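Side-chain contacts in 2,3-dihydroxybenzoate-AMP ligase (Mycobacterium smegmatis, PDB 5KEI), which belongs to the ANL clan of AMP-binding enzymes and joins a large N-terminal portion to a smaller C-terminal domain: residues 475-479 with 480-484; 508-512 with 513-517. All coordinates share one frame; numbering follows the deposited sequence.

Contact 1 of 2, residues 475-479 with 480-484; sequences HLLTH and PSVWA
The backbone N-H of Ser481 donates to His479 ND1 across 3.0 Å, with an N-H...ND1 angle of 157°. Its nitrogen lies in the ring plane, at the edge, so the acceptor is approached as an imidazole nitrogen prefers. The ring is brought there by CG standing anti to the backbone N (chi1 -161°), which swings the imidazole alongside Ser481, whose CB rests 3.3 Å from ND1. The same histidine also closes the turn: its carbonyl O accepts from Val482 N at 3.1 Å, the donor sitting above the carbonyl plane. Val482 then points back at the helix end. Its CB lies 3.3 Å from Leu476 O, and CG2 meets His479 CB at 3.7 Å. Alongside, Leu477 sends CD2 to within 3.2 Å of Trp483 O and touches Val482 CG1 more loosely. Thr478, turned away, uses OG1 to bond His475 O at 2.8 Å and is also tied to His518. The Trp483 side chain likewise points away, and its NE1 bonds Glu423. Together these residues form a helix-to-strand connection through a type I beta turn, His479 to Val482, leading into a classic beta bulge where Trp483 and Ala484 both face Val504.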
# COMPACT_ATOMS: atom_id res chain seq x y z
N HIS A 475 4.11 -19.79 -0.30
CA HIS A 475 3.32 -20.75 -1.07
C HIS A 475 2.61 -21.77 -0.19
O HIS A 475 1.45 -22.12 -0.43
CB HIS A 475 4.22 -21.53 -2.06
CG HIS A 475 4.57 -20.78 -3.31
ND1 HIS A 475 3.64 -20.46 -4.27
CD2 HIS A 475 5.76 -20.34 -3.78
CE1 HIS A 475 4.24 -19.83 -5.27
NE2 HIS A 475 5.52 -19.75 -4.99
N LEU A 476 3.33 -22.26 0.82
CA LEU A 476 2.81 -23.28 1.72
C LEU A 476 1.70 -22.71 2.58
O LEU A 476 0.71 -23.39 2.86
CB LEU A 476 3.92 -23.83 2.61
CG LEU A 476 4.96 -24.74 1.95
CD1 LEU A 476 6.00 -25.15 2.96
CD2 LEU A 476 4.31 -25.98 1.31
N LEU A 477 1.87 -21.45 2.98
CA LEU A 477 0.90 -20.73 3.80
C LEU A 477 -0.45 -20.53 3.10
O LEU A 477 -1.46 -20.34 3.77
CB LEU A 477 1.47 -19.37 4.22
CG LEU A 477 2.61 -19.42 5.25
CD1 LEU A 477 3.39 -18.13 5.29
CD2 LEU A 477 2.05 -19.75 6.62
N THR A 478 -0.49 -20.61 1.77
CA THR A 478 -1.77 -20.46 1.06
C THR A 478 -2.64 -21.70 1.18
O THR A 478 -3.76 -21.72 0.69
CB THR A 478 -1.59 -20.15 -0.44
OG1 THR A 478 -1.13 -21.32 -1.13
CG2 THR A 478 -0.62 -18.98 -0.63
N HIS A 479 -2.10 -22.75 1.79
CA HIS A 479 -2.87 -23.93 2.16
C HIS A 479 -3.66 -23.64 3.44
O HIS A 479 -3.10 -23.11 4.43
CB HIS A 479 -1.93 -25.12 2.35
CG HIS A 479 -2.59 -26.46 2.28
ND1 HIS A 479 -3.43 -26.93 3.26
CD2 HIS A 479 -2.49 -27.45 1.36
CE1 HIS A 479 -3.85 -28.15 2.94
NE2 HIS A 479 -3.28 -28.49 1.79
N PRO A 480 -4.96 -23.97 3.43
CA PRO A 480 -5.85 -23.76 4.58
C PRO A 480 -5.45 -24.57 5.82
O PRO A 480 -5.85 -24.24 6.93
CB PRO A 480 -7.22 -24.21 4.06
CG PRO A 480 -6.90 -25.13 2.91
CD PRO A 480 -5.67 -24.55 2.28
N SER A 481 -4.67 -25.62 5.62
CA SER A 481 -4.22 -26.44 6.75
C SER A 481 -2.91 -25.94 7.34
O SER A 481 -2.58 -26.27 8.48
CB SER A 481 -4.09 -27.91 6.33
OG SER A 481 -5.36 -28.47 6.05
N VAL A 482 -2.16 -25.15 6.58
CA VAL A 482 -0.91 -24.58 7.08
C VAL A 482 -1.13 -23.22 7.73
O VAL A 482 -1.42 -22.21 7.06
CB VAL A 482 0.13 -24.44 5.96
CG1 VAL A 482 1.46 -23.94 6.53
CG2 VAL A 482 0.33 -25.75 5.22
N TRP A 483 -1.01 -23.20 9.06
CA TRP A 483 -1.12 -21.96 9.82
C TRP A 483 0.16 -21.15 9.70
O TRP A 483 0.13 -20.05 9.18
CB TRP A 483 -1.42 -22.24 11.29
CG TRP A 483 -1.61 -20.97 12.07
CD1 TRP A 483 -0.72 -20.40 12.94
CD2 TRP A 483 -2.75 -20.10 12.03
NE1 TRP A 483 -1.24 -19.23 13.44
CE2 TRP A 483 -2.50 -19.03 12.91
CE3 TRP A 483 -3.98 -20.13 11.35
CZ2 TRP A 483 -3.41 -17.99 13.12
CZ3 TRP A 483 -4.89 -19.11 11.57
CH2 TRP A 483 -4.60 -18.05 12.44
N ALA A 484 1.26 -21.70 10.22
CA ALA A 484 2.61 -21.12 10.10
C ALA A 484 3.53 -22.11 9.37
O ALA A 484 3.27 -23.31 9.40
CB ALA A 484 3.17 -20.78 11.47

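Contact 2 of 2, residues 508-512 with 513-517; sequences PPVSL and AELHA
From Ser511 and Leu512 the backbone winds directly into the first turn of helix 512-521: Leu515 N bonds Ser511 O at 3.1 Å, almost straight, and His516 N bonds Leu512 O at 2.7 Å. Ser511 occupies the N-cap position. Its OG lies between the backbone N and the carbonyl carbon (chi1 73°), and from there it accepts a weak bond from Glu514 N at 3.3 Å. The return bond, from Ser511 N to Glu514 OE1, has the same length and is weak as well. Glu514 reaches it because its chain is bent at chi2, which folds the carboxylate back over the start of the helix and leaves OE2 near the serine hydroxyl. This reciprocal pair is a capping box, which gives polar partners to backbone N-H groups at the helix start. The helix it opens lies in a beta-alpha-beta crossover, between strand 498-505 and the parallel strand 532-535. Val510, just ahead of the cap, lays CG1 against the aliphatic part of the glutamate, 3.4 Å from Glu514 CB, and also against Leu515, whose CG is 3.8 Å away from that methyl carbon. Leu512, the residue after the cap, meets the side chain one turn on: its branch point CG lies obliquely beside the imidazole, 3.4 Å from His516 CD2, while Leu512 O lies at the ring edge. His516 NE2 is held by Pro530 O, which helps to fix the ring's rotation, and Leu512 and Leu515 both continue onto Leu533 of strand 532-535.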
# COMPACT_ATOMS: atom_id res chain seq x y z
N PRO A 508 -6.48 -31.16 11.03
CA PRO A 508 -5.69 -32.39 10.96
C PRO A 508 -4.53 -32.23 9.98
O PRO A 508 -4.69 -31.56 8.96
CB PRO A 508 -6.71 -33.43 10.45
CG PRO A 508 -8.05 -32.82 10.70
CD PRO A 508 -7.85 -31.35 10.53
N PRO A 509 -3.37 -32.84 10.29
CA PRO A 509 -2.21 -32.62 9.43
C PRO A 509 -2.40 -33.17 8.03
O PRO A 509 -3.31 -33.94 7.75
CB PRO A 509 -1.08 -33.34 10.17
CG PRO A 509 -1.75 -34.31 11.05
CD PRO A 509 -3.04 -33.68 11.46
N VAL A 510 -1.52 -32.73 7.14
CA VAL A 510 -1.59 -33.05 5.73
C VAL A 510 -0.26 -33.70 5.36
O VAL A 510 0.77 -33.32 5.90
CB VAL A 510 -1.90 -31.77 4.90
CG1 VAL A 510 -1.20 -31.78 3.57
CG2 VAL A 510 -3.41 -31.58 4.75
N SER A 511 -0.29 -34.69 4.48
CA SER A 511 0.95 -35.39 4.10
C SER A 511 1.80 -34.56 3.14
O SER A 511 1.31 -33.63 2.51
CB SER A 511 0.62 -36.73 3.45
OG SER A 511 0.10 -36.55 2.15
N LEU A 512 3.08 -34.90 3.05
CA LEU A 512 4.00 -34.18 2.18
C LEU A 512 3.50 -34.22 0.74
O LEU A 512 3.62 -33.25 -0.00
CB LEU A 512 5.40 -34.77 2.27
CG LEU A 512 6.51 -34.07 1.46
CD1 LEU A 512 6.87 -32.73 2.09
CD2 LEU A 512 7.76 -34.95 1.30
N ALA A 513 2.91 -35.35 0.34
CA ALA A 513 2.48 -35.50 -1.03
C ALA A 513 1.30 -34.58 -1.33
O ALA A 513 1.16 -34.10 -2.45
CB ALA A 513 2.12 -36.95 -1.33
N GLU A 514 0.47 -34.33 -0.33
CA GLU A 514 -0.61 -33.37 -0.52
C GLU A 514 -0.04 -31.95 -0.63
O GLU A 514 -0.39 -31.22 -1.56
CB GLU A 514 -1.62 -33.49 0.62
CG GLU A 514 -2.44 -34.80 0.56
CD GLU A 514 -2.88 -35.33 1.93
OE1 GLU A 514 -3.11 -34.51 2.85
OE2 GLU A 514 -2.99 -36.56 2.07
N LEU A 515 0.85 -31.57 0.27
CA LEU A 515 1.53 -30.29 0.18
C LEU A 515 2.27 -30.14 -1.15
O LEU A 515 2.27 -29.07 -1.75
CB LEU A 515 2.50 -30.10 1.34
CG LEU A 515 1.82 -29.72 2.66
CD1 LEU A 515 2.80 -29.55 3.81
CD2 LEU A 515 1.00 -28.46 2.48
N HIS A 516 2.90 -31.22 -1.62
CA HIS A 516 3.56 -31.23 -2.93
C HIS A 516 2.56 -30.96 -4.06
O HIS A 516 2.83 -30.18 -4.97
CB HIS A 516 4.26 -32.57 -3.18
CG HIS A 516 5.70 -32.60 -2.75
ND1 HIS A 516 6.74 -32.85 -3.62
CD2 HIS A 516 6.27 -32.42 -1.53
CE1 HIS A 516 7.88 -32.81 -2.97
NE2 HIS A 516 7.62 -32.55 -1.69
N ALA A 517 1.40 -31.60 -4.01
CA ALA A 517 0.35 -31.35 -5.00
C ALA A 517 -0.09 -29.87 -4.99
O ALA A 517 -0.30 -29.26 -6.04
CB ALA A 517 -0.84 -32.25 -4.74

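Contacts 1 and 2 come in series along the C-terminal domain, with centres 11 Å apart, and their side chains meet directly. The imidazole of His479 touches two residues of contact 2 with different ring atoms: CD2 is 3.8 Å from Leu515 CD2, and CE1 is 3.9 Å from Val510 CG2. Val482 CG2 shares the same leucine methyl, also at 3.9 Å from Leu515 CD2, while Ser481 OG comes equally near Val510 CG2. The turn between helix 469-477 and strand 482-492 is thus packed against the residue before the cap and the first turn of helix 512-521. Farther along that helix, Leu519 touches His475 and Leu476, extending the meeting of the two helices.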